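PDB 6HIF: hdh assembly factor Kustc1130 from Kuenenia stuttgartiensis, which probably acts as an assembly factor for the multihaem enzyme hydrazine dehydrogenase (HDH) of an anammox bacterium. Local coordinates for residues E48-G52 / D53-T57. Residues are numbered along the deposited sequence; the frame is centred on the assembly and turned at random.
Sequences EIKVG and DEECT
Val51 and Glu54 close a tight two-residue beta hairpin, each giving its backbone N-H to the other's carbonyl across a type II' turn with Gly52 and Asp53 at its corners. Strands 48-51 and 54-57 run antiparallel at 162°, their axes 4.6 Å apart at closest approach. Gly52 takes a positive phi, which suits glycine at the first corner. The Val51 N to Glu54 O bond is 3.0 Å long; the return bond from Glu54 N comes in from above the plane of the Val51 carbonyl. Farther from the turn, Ile49 and Cys56 form the second hydrogen-bonded pair. Here Ile49 N reaches Cys56 O at 2.8 Å with an almost straight N-H...O angle of 176°, and Cys56 N answers to Ile49 O in the carbonyl plane.

Strand 48-51 also pairs with strand 71-79 through backbone bonds of Glu48 with His78 and Lys50 with Ser76, leaving 54-57 as the outermost strand of this sheet within the chain. Side chains alternate between the two faces. Ile49 and Val51 are buried against strands 31-39 and 63-68, with Val35 and Leu33 among their neighbours. Cys56 points to this same face, and its SG forms a disulfide with Cys64 of strand 63-68, covalently tying the edge of the hairpin to the other sheet.

On the exposed face Lys50 and Glu55, a non-hydrogen-bonded pair, lie side by side and point the same way. Their aliphatic stems touch at Lys50 CG and Glu55 CG, 3.7 Å apart. Glu55 CG stands anti to the carbonyl carbon (chi1 -76°), and the extended chain beyond it carries the carboxylate alongside the lysine. The resulting salt bridge is long, with Lys50 NZ 4.0 Å from Glu55 OE2.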
ATOM      1  N   GLU Y  48     -12.201  -5.344  83.838  1.00 60.84           N
ATOM      2  CA  GLU Y  48     -12.861  -6.356  83.027  1.00 64.22           C
ATOM      3  C   GLU Y  48     -14.289  -5.916  82.716  1.00 58.42           C
ATOM      4  O   GLU Y  48     -15.056  -5.571  83.615  1.00 54.09           O
ATOM      5  CB  GLU Y  48     -12.752  -7.750  83.655  1.00 71.78           C
ATOM      6  CG  GLU Y  48     -13.204  -7.812  85.104  1.00 79.65           C
ATOM      7  CD  GLU Y  48     -13.250  -9.210  85.700  1.00 84.91           C
ATOM      8  OE1 GLU Y  48     -12.537  -9.449  86.696  1.00 86.81           O
ATOM      9  OE2 GLU Y  48     -14.005 -10.054  85.169  1.00 87.73           O
ATOM     10  N   ILE Y  49     -14.618  -5.929  81.419  1.00 55.19           N
ATOM     11  CA  ILE Y  49     -15.929  -5.542  80.934  1.00 56.57           C
ATOM     12  C   ILE Y  49     -16.658  -6.793  80.448  1.00 57.12           C
ATOM     13  O   ILE Y  49     -16.149  -7.531  79.604  1.00 56.99           O
ATOM     14  CB  ILE Y  49     -15.815  -4.467  79.830  1.00 58.48           C
ATOM     15  CG1 ILE Y  49     -14.981  -3.265  80.288  1.00 57.39           C
ATOM     16  CG2 ILE Y  49     -17.195  -4.046  79.341  1.00 58.08           C
ATOM     17  CD1 ILE Y  49     -14.705  -2.252  79.205  1.00 55.48           C
ATOM     18  N   LYS Y  50     -17.852  -7.015  81.008  1.00 59.12           N
ATOM     19  CA  LYS Y  50     -18.730  -8.101  80.603  1.00 62.10           C
ATOM     20  C   LYS Y  50     -19.913  -7.525  79.827  1.00 61.31           C
ATOM     21  O   LYS Y  50     -20.667  -6.705  80.351  1.00 59.61           O
ATOM     22  CB  LYS Y  50     -19.237  -8.863  81.832  1.00 66.03           C
ATOM     23  CG  LYS Y  50     -18.505 -10.152  82.177  1.00 68.89           C
ATOM     24  CD  LYS Y  50     -19.096 -10.850  83.384  1.00 73.46           C
ATOM     25  CE  LYS Y  50     -18.967 -12.357  83.321  1.00 78.18           C
ATOM     26  NZ  LYS Y  50     -19.395 -13.004  84.584  1.00 79.34           N
ATOM     27  N   VAL Y  51     -20.053  -7.952  78.569  1.00 60.47           N
ATOM     28  CA  VAL Y  51     -21.237  -7.656  77.778  1.00 62.14           C
ATOM     29  C   VAL Y  51     -21.777  -8.973  77.225  1.00 63.02           C
ATOM     30  O   VAL Y  51     -21.116  -9.626  76.419  1.00 63.85           O
ATOM     31  CB  VAL Y  51     -20.954  -6.645  76.649  1.00 61.76           C
ATOM     32  CG1 VAL Y  51     -22.223  -6.313  75.878  1.00 61.13           C
ATOM     33  CG2 VAL Y  51     -20.303  -5.371  77.165  1.00 62.91           C
ATOM     34  N   GLY Y  52     -22.985  -9.345  77.669  1.00 61.14           N
ATOM     35  CA  GLY Y  52     -23.534 -10.658  77.374  1.00 63.03           C
ATOM     36  C   GLY Y  52     -22.602 -11.764  77.862  1.00 65.74           C
ATOM     37  O   GLY Y  52     -22.249 -11.802  79.038  1.00 66.52           O
ATOM     38  N   ASP Y  53     -22.186 -12.635  76.935  1.00 69.31           N
ATOM     39  CA  ASP Y  53     -21.308 -13.750  77.249  1.00 73.46           C
ATOM     40  C   ASP Y  53     -19.848 -13.347  77.052  1.00 73.47           C
ATOM     41  O   ASP Y  53     -18.943 -14.080  77.448  1.00 76.86           O
ATOM     42  CB  ASP Y  53     -21.655 -14.991  76.420  1.00 77.30           C
ATOM     43  CG  ASP Y  53     -22.939 -15.682  76.847  1.00 80.33           C
ATOM     44  OD1 ASP Y  53     -23.323 -15.545  78.030  1.00 81.43           O
ATOM     45  OD2 ASP Y  53     -23.547 -16.354  75.991  1.00 82.62           O
ATOM     46  N   GLU Y  54     -19.632 -12.178  76.441  1.00 71.32           N
ATOM     47  CA  GLU Y  54     -18.294 -11.751  76.066  1.00 70.34           C
ATOM     48  C   GLU Y  54     -17.609 -11.034  77.226  1.00 66.88           C
ATOM     49  O   GLU Y  54     -18.249 -10.335  78.011  1.00 62.60           O
ATOM     50  CB  GLU Y  54     -18.337 -10.916  74.786  1.00 73.07           C
ATOM     51  CG  GLU Y  54     -17.872 -11.685  73.566  1.00 76.10           C
ATOM     52  CD  GLU Y  54     -18.799 -11.574  72.371  1.00 80.40           C
ATOM     53  OE1 GLU Y  54     -19.883 -12.188  72.413  1.00 83.01           O
ATOM     54  OE2 GLU Y  54     -18.440 -10.867  71.407  1.00 83.48           O
ATOM     55  N   GLU Y  55     -16.289 -11.234  77.310  1.00 67.11           N
ATOM     56  CA  GLU Y  55     -15.444 -10.611  78.314  1.00 68.36           C
ATOM     57  C   GLU Y  55     -14.248  -9.956  77.632  1.00 64.90           C
ATOM     58  O   GLU Y  55     -13.710 -10.481  76.659  1.00 65.39           O
ATOM     59  CB  GLU Y  55     -14.942 -11.652  79.316  1.00 72.85           C
ATOM     60  CG  GLU Y  55     -15.991 -12.089  80.319  1.00 80.93           C
ATOM     61  CD  GLU Y  55     -15.605 -13.292  81.162  1.00 86.24           C
ATOM     62  OE1 GLU Y  55     -14.517 -13.859  80.926  1.00 89.35           O
ATOM     63  OE2 GLU Y  55     -16.397 -13.663  82.052  1.00 89.68           O
ATOM     64  N   CYS Y  56     -13.839  -8.806  78.171  1.00 59.62           N
ATOM     65  CA  CYS Y  56     -12.667  -8.098  77.691  1.00 59.43           C
ATOM     66  C   CYS Y  56     -11.992  -7.406  78.873  1.00 58.67           C
ATOM     67  O   CYS Y  56     -12.650  -6.759  79.684  1.00 58.36           O
ATOM     68  CB  CYS Y  56     -13.062  -7.096  76.609  1.00 60.76           C
ATOM     69  SG  CYS Y  56     -11.773  -5.893  76.186  1.00 62.54           S
ATOM     70  N   THR Y  57     -10.670  -7.571  78.968  1.00 58.57           N
ATOM     71  CA  THR Y  57      -9.873  -6.887  79.972  1.00 57.98           C
ATOM     72  C   THR Y  57      -9.152  -5.709  79.313  1.00 55.06           C
ATOM     73  O   THR Y  57      -8.377  -5.894  78.375  1.00 53.03           O
ATOM     74  CB  THR Y  57      -9.006  -7.887  80.754  1.00 61.05           C
ATOM     75  OG1 THR Y  57      -8.222  -7.157  81.697  1.00 63.28           O
ATOM     76  CG2 THR Y  57      -8.108  -8.737  79.880  1.00 61.80           C
TER